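Local atomic coordinates of sulfate transporter 4.1, chloroplastic (Arabidopsis thaliana, PDB entry 7LHV), a protein that cotransports sulfate with protons across the membrane as a secondary active symporter of the SLC26/SulP family and may help regulate sulfate assimilation. Residues L173-V185 and P324-S337. Sequence-based numbering, arbitrary orientation.
Sequences LHIELAILLALLV and PRSFDHAKTLLPTS
Leu333 is a knob packed into a hole formed by Leu177, Leu180, Leu181 and Leu184, where the axes of the segments 173-185 and 330-337 cross at -60° and approach to 9.3 Å. Its CD1 reaches CD2 of Leu180 at 3.6 Å, the two side chains meeting at a slant, whereas the Leu177 side chain runs roughly perpendicular to it. Nearer the backbone, Leu333 CB lies 3.7 Å from CD1 of Leu184.

Leu180 divides its two methyls between different partners. With CG trans to the backbone N (chi1 174°), CD2 faces Leu333 and Ala330, while CD1 lies over one face of the Phe327 ring, 4.2 Å from the centroid and 19° off the normal, a CH-pi contact offset toward the rim. A glycine in place of Leu180 would probably open a gap between Leu333 and Phe327, leaving that ring face without its methyl and the Leu333 knob freer to shift.

Polar contacts flank this apolar centre. Ser326 OG donates to Glu176 OE1 at 2.5 Å, the glutamate chain being extended beyond CG. Glu176 OE2 stands 3.7 Å from Arg325 NH2, a long salt bridge in which the oxygen lies well out of the guanidinium plane, so that no N-H points at it and only the charges count. Beyond the kink near Pro335, a residue of the sphingosine-phosphate pocket, Ser337 OG gives its hydrogen to Leu333 O at 2.6 Å, from above the carbonyl plane; this turns the hydroxyl back onto its own helix beside Leu181 and Leu184. Leucine packing thus joins two predicted membrane helices, with the directional bonding across the interface concentrated in the Glu176-Ser326 pair.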
loop_
_atom_site.group_PDB
_atom_site.type_symbol
_atom_site.label_atom_id
_atom_site.label_comp_id
_atom_site.label_asym_id
_atom_site.label_seq_id
_atom_site.Cartn_x
_atom_site.Cartn_y
_atom_site.Cartn_z
ATOM N N LEU A 173 -6.341 -31.706 -18.243
ATOM C CA LEU A 173 -5.453 -30.647 -17.783
ATOM C C LEU A 173 -6.052 -29.899 -16.601
ATOM O O LEU A 173 -5.311 -29.318 -15.802
ATOM C CB LEU A 173 -5.147 -29.684 -18.929
ATOM C CG LEU A 173 -4.039 -28.660 -18.679
ATOM C CD1 LEU A 173 -2.725 -29.358 -18.383
ATOM C CD2 LEU A 173 -3.899 -27.725 -19.864
ATOM N N HIS A 174 -7.382 -29.907 -16.469
ATOM C CA HIS A 174 -8.019 -29.268 -15.321
ATOM C C HIS A 174 -7.564 -29.901 -14.014
ATOM O O HIS A 174 -7.270 -29.197 -13.041
ATOM C CB HIS A 174 -9.539 -29.364 -15.438
ATOM C CG HIS A 174 -10.163 -28.256 -16.222
ATOM N ND1 HIS A 174 -10.857 -27.225 -15.627
ATOM C CD2 HIS A 174 -10.213 -28.022 -17.554
ATOM C CE1 HIS A 174 -11.300 -26.399 -16.558
ATOM N NE2 HIS A 174 -10.922 -26.860 -17.737
ATOM N N ILE A 175 -7.500 -31.232 -13.974
ATOM C CA ILE A 175 -7.134 -31.930 -12.746
ATOM C C ILE A 175 -5.698 -31.609 -12.354
ATOM O O ILE A 175 -5.406 -31.279 -11.197
ATOM C CB ILE A 175 -7.349 -33.443 -12.920
ATOM C CG1 ILE A 175 -8.842 -33.754 -13.021
ATOM C CG2 ILE A 175 -6.697 -34.204 -11.786
ATOM C CD1 ILE A 175 -9.141 -35.070 -13.690
ATOM N N GLU A 176 -4.776 -31.712 -13.315
ATOM C CA GLU A 176 -3.375 -31.427 -13.027
ATOM C C GLU A 176 -3.183 -29.970 -12.634
ATOM O O GLU A 176 -2.386 -29.660 -11.743
ATOM C CB GLU A 176 -2.505 -31.779 -14.232
ATOM C CG GLU A 176 -2.544 -33.245 -14.615
ATOM C CD GLU A 176 -1.640 -33.561 -15.788
ATOM O OE1 GLU A 176 -0.960 -32.636 -16.279
ATOM O OE2 GLU A 176 -1.605 -34.733 -16.216
ATOM N N LEU A 177 -3.905 -29.061 -13.290
ATOM C CA LEU A 177 -3.810 -27.651 -12.938
ATOM C C LEU A 177 -4.323 -27.395 -11.530
ATOM O O LEU A 177 -3.731 -26.611 -10.784
ATOM C CB LEU A 177 -4.570 -26.806 -13.956
ATOM C CG LEU A 177 -3.823 -26.502 -15.253
ATOM C CD1 LEU A 177 -4.756 -25.862 -16.262
ATOM C CD2 LEU A 177 -2.638 -25.603 -14.973
ATOM N N ALA A 178 -5.422 -28.048 -11.142
ATOM C CA ALA A 178 -5.943 -27.875 -9.788
ATOM C C ALA A 178 -4.975 -28.420 -8.743
ATOM O O ALA A 178 -4.763 -27.794 -7.696
ATOM C CB ALA A 178 -7.306 -28.551 -9.660
ATOM N N ILE A 179 -4.376 -29.582 -9.009
ATOM C CA ILE A 179 -3.423 -30.157 -8.063
ATOM C C ILE A 179 -2.183 -29.274 -7.942
ATOM O O ILE A 179 -1.671 -29.038 -6.836
ATOM C CB ILE A 179 -3.067 -31.592 -8.481
ATOM C CG1 ILE A 179 -4.303 -32.486 -8.387
ATOM C CG2 ILE A 179 -1.959 -32.140 -7.615
ATOM C CD1 ILE A 179 -4.152 -33.803 -9.098
ATOM N N LEU A 180 -1.682 -28.769 -9.070
ATOM C CA LEU A 180 -0.546 -27.854 -9.027
ATOM C C LEU A 180 -0.902 -26.569 -8.295
ATOM O O LEU A 180 -0.073 -26.011 -7.567
ATOM C CB LEU A 180 -0.066 -27.547 -10.444
ATOM C CG LEU A 180 1.028 -26.487 -10.557
ATOM C CD1 LEU A 180 2.350 -27.023 -10.045
ATOM C CD2 LEU A 180 1.151 -26.007 -11.985
ATOM N N LEU A 181 -2.127 -26.076 -8.482
ATOM C CA LEU A 181 -2.569 -24.892 -7.762
ATOM C C LEU A 181 -2.583 -25.145 -6.265
ATOM O O LEU A 181 -2.196 -24.276 -5.477
ATOM C CB LEU A 181 -3.952 -24.473 -8.253
ATOM C CG LEU A 181 -4.449 -23.094 -7.836
ATOM C CD1 LEU A 181 -3.471 -22.039 -8.275
ATOM C CD2 LEU A 181 -5.808 -22.832 -8.445
ATOM N N ALA A 182 -3.024 -26.333 -5.853
ATOM C CA ALA A 182 -2.997 -26.677 -4.436
ATOM C C ALA A 182 -1.573 -26.712 -3.901
ATOM O O ALA A 182 -1.304 -26.226 -2.797
ATOM C CB ALA A 182 -3.693 -28.016 -4.207
ATOM N N LEU A 183 -0.645 -27.287 -4.671
ATOM C CA LEU A 183 0.752 -27.326 -4.237
ATOM C C LEU A 183 1.335 -25.925 -4.103
ATOM O O LEU A 183 2.037 -25.624 -3.129
ATOM C CB LEU A 183 1.586 -28.152 -5.214
ATOM C CG LEU A 183 3.087 -28.172 -4.936
ATOM C CD1 LEU A 183 3.377 -28.875 -3.627
ATOM C CD2 LEU A 183 3.830 -28.837 -6.077
ATOM N N LEU A 184 1.060 -25.054 -5.076
ATOM C CA LEU A 184 1.564 -23.687 -5.011
ATOM C C LEU A 184 0.962 -22.934 -3.833
ATOM O O LEU A 184 1.658 -22.173 -3.152
ATOM C CB LEU A 184 1.272 -22.956 -6.319
ATOM C CG LEU A 184 1.960 -23.500 -7.569
ATOM C CD1 LEU A 184 1.400 -22.835 -8.807
ATOM C CD2 LEU A 184 3.458 -23.303 -7.482
ATOM N N VAL A 185 -0.333 -23.132 -3.578
ATOM C CA VAL A 185 -0.974 -22.489 -2.439
ATOM C C VAL A 185 -0.344 -22.966 -1.141
ATOM O O VAL A 185 -0.073 -22.170 -0.235
ATOM C CB VAL A 185 -2.491 -22.743 -2.463
ATOM C CG1 VAL A 185 -3.097 -22.465 -1.103
ATOM C CG2 VAL A 185 -3.150 -21.884 -3.519
ATOM N N PRO A 324 2.996 -33.613 -9.120
ATOM C CA PRO A 324 2.415 -32.875 -10.248
ATOM C C PRO A 324 3.315 -32.937 -11.474
ATOM O O PRO A 324 4.542 -32.967 -11.372
ATOM C CB PRO A 324 2.293 -31.444 -9.712
ATOM C CG PRO A 324 2.264 -31.600 -8.221
ATOM C CD PRO A 324 3.155 -32.767 -7.926
ATOM N N ARG A 325 2.686 -32.957 -12.650
ATOM C CA ARG A 325 3.410 -33.058 -13.909
ATOM C C ARG A 325 3.243 -31.845 -14.815
ATOM O O ARG A 325 3.797 -31.841 -15.921
ATOM C CB ARG A 325 2.975 -34.309 -14.685
ATOM C CG ARG A 325 3.714 -35.579 -14.310
ATOM C CD ARG A 325 2.987 -36.333 -13.215
ATOM N NE ARG A 325 1.588 -36.563 -13.559
ATOM C CZ ARG A 325 1.155 -37.575 -14.300
ATOM N NH1 ARG A 325 1.989 -38.476 -14.794
ATOM N NH2 ARG A 325 -0.146 -37.685 -14.552
ATOM N N SER A 326 2.510 -30.822 -14.391
ATOM C CA SER A 326 2.208 -29.672 -15.234
ATOM C C SER A 326 2.845 -28.401 -14.687
ATOM O O SER A 326 2.213 -27.345 -14.631
ATOM C CB SER A 326 0.701 -29.488 -15.388
ATOM O OG SER A 326 0.170 -30.410 -16.322
ATOM N N PHE A 327 4.118 -28.487 -14.294
ATOM C CA PHE A 327 4.821 -27.313 -13.785
ATOM C C PHE A 327 4.962 -26.223 -14.841
ATOM O O PHE A 327 5.256 -25.074 -14.491
ATOM C CB PHE A 327 6.199 -27.715 -13.263
ATOM C CG PHE A 327 6.198 -28.152 -11.831
ATOM C CD1 PHE A 327 6.282 -27.222 -10.811
ATOM C CD2 PHE A 327 6.113 -29.492 -11.502
ATOM C CE1 PHE A 327 6.282 -27.621 -9.492
ATOM C CE2 PHE A 327 6.114 -29.899 -10.184
ATOM C CZ PHE A 327 6.199 -28.961 -9.177
ATOM N N ASP A 328 4.755 -26.556 -16.118
ATOM C CA ASP A 328 4.946 -25.589 -17.195
ATOM C C ASP A 328 3.983 -24.415 -17.081
ATOM O O ASP A 328 4.306 -23.304 -17.519
ATOM C CB ASP A 328 4.780 -26.281 -18.547
ATOM C CG ASP A 328 5.905 -27.258 -18.842
ATOM O OD1 ASP A 328 7.032 -27.031 -18.351
ATOM O OD2 ASP A 328 5.660 -28.249 -19.565
ATOM N N HIS A 329 2.806 -24.633 -16.500
ATOM C CA HIS A 329 1.833 -23.571 -16.291
ATOM C C HIS A 329 1.974 -22.907 -14.934
ATOM O O HIS A 329 1.171 -22.029 -14.603
ATOM C CB HIS A 329 0.408 -24.114 -16.438
ATOM C CG HIS A 329 0.099 -24.662 -17.795
ATOM N ND1 HIS A 329 -0.442 -23.895 -18.803
ATOM C CD2 HIS A 329 0.237 -25.908 -18.301
ATOM C CE1 HIS A 329 -0.614 -24.643 -19.878
ATOM N NE2 HIS A 329 -0.211 -25.869 -19.599
ATOM N N ALA A 330 2.977 -23.300 -14.147
ATOM C CA ALA A 330 3.072 -22.820 -12.773
ATOM C C ALA A 330 3.139 -21.303 -12.713
ATOM O O ALA A 330 2.493 -20.688 -11.860
ATOM C CB ALA A 330 4.285 -23.441 -12.083
ATOM N N LYS A 331 3.900 -20.675 -13.613
ATOM C CA LYS A 331 4.019 -19.219 -13.585
ATOM C C LYS A 331 2.687 -18.533 -13.856
ATOM O O LYS A 331 2.463 -17.407 -13.397
ATOM C CB LYS A 331 5.075 -18.749 -14.586
ATOM C CG LYS A 331 6.485 -19.213 -14.259
ATOM C CD LYS A 331 7.480 -18.796 -15.330
ATOM C CE LYS A 331 8.872 -19.344 -15.045
ATOM N NZ LYS A 331 9.842 -18.988 -16.121
ATOM N N THR A 332 1.794 -19.187 -14.595
ATOM C CA THR A 332 0.476 -18.614 -14.831
ATOM C C THR A 332 -0.376 -18.641 -13.568
ATOM O O THR A 332 -1.318 -17.851 -13.438
ATOM C CB THR A 332 -0.214 -19.376 -15.962
ATOM O OG1 THR A 332 0.684 -19.476 -17.073
ATOM C CG2 THR A 332 -1.477 -18.659 -16.414
ATOM N N LEU A 333 -0.062 -19.536 -12.630
ATOM C CA LEU A 333 -0.908 -19.777 -11.470
ATOM C C LEU A 333 -0.483 -19.014 -10.221
ATOM O O LEU A 333 -1.182 -19.094 -9.209
ATOM C CB LEU A 333 -0.959 -21.273 -11.163
ATOM C CG LEU A 333 -1.697 -22.070 -12.237
ATOM C CD1 LEU A 333 -1.518 -23.563 -12.035
ATOM C CD2 LEU A 333 -3.164 -21.689 -12.271
ATOM N N LEU A 334 0.636 -18.290 -10.252
ATOM C CA LEU A 334 0.990 -17.457 -9.103
ATOM C C LEU A 334 -0.075 -16.415 -8.776
ATOM O O LEU A 334 -0.399 -16.257 -7.585
ATOM C CB LEU A 334 2.357 -16.797 -9.323
ATOM C CG LEU A 334 3.643 -17.575 -9.009
ATOM C CD1 LEU A 334 3.737 -17.900 -7.532
ATOM C CD2 LEU A 334 3.792 -18.830 -9.827
ATOM N N PRO A 335 -0.646 -15.672 -9.735
ATOM C CA PRO A 335 -1.667 -14.681 -9.352
ATOM C C PRO A 335 -2.868 -15.288 -8.647
ATOM O O PRO A 335 -3.452 -14.637 -7.773
ATOM C CB PRO A 335 -2.053 -14.035 -10.693
ATOM C CG PRO A 335 -1.594 -14.994 -11.735
ATOM C CD PRO A 335 -0.358 -15.608 -11.177
ATOM N N THR A 336 -3.265 -16.511 -9.007
ATOM C CA THR A 336 -4.346 -17.174 -8.285
ATOM C C THR A 336 -3.852 -17.767 -6.969
ATOM O O THR A 336 -4.508 -17.618 -5.932
ATOM C CB THR A 336 -4.977 -18.258 -9.158
ATOM O OG1 THR A 336 -5.541 -17.657 -10.329
ATOM C CG2 THR A 336 -6.075 -18.970 -8.396
ATOM N N SER A 337 -2.681 -18.413 -6.989
ATOM C CA SER A 337 -2.143 -19.037 -5.784
ATOM C C SER A 337 -1.986 -18.028 -4.657
ATOM O O SER A 337 -2.227 -18.349 -3.489
ATOM C CB SER A 337 -0.801 -19.699 -6.085
ATOM O OG SER A 337 -0.924 -20.645 -7.125
#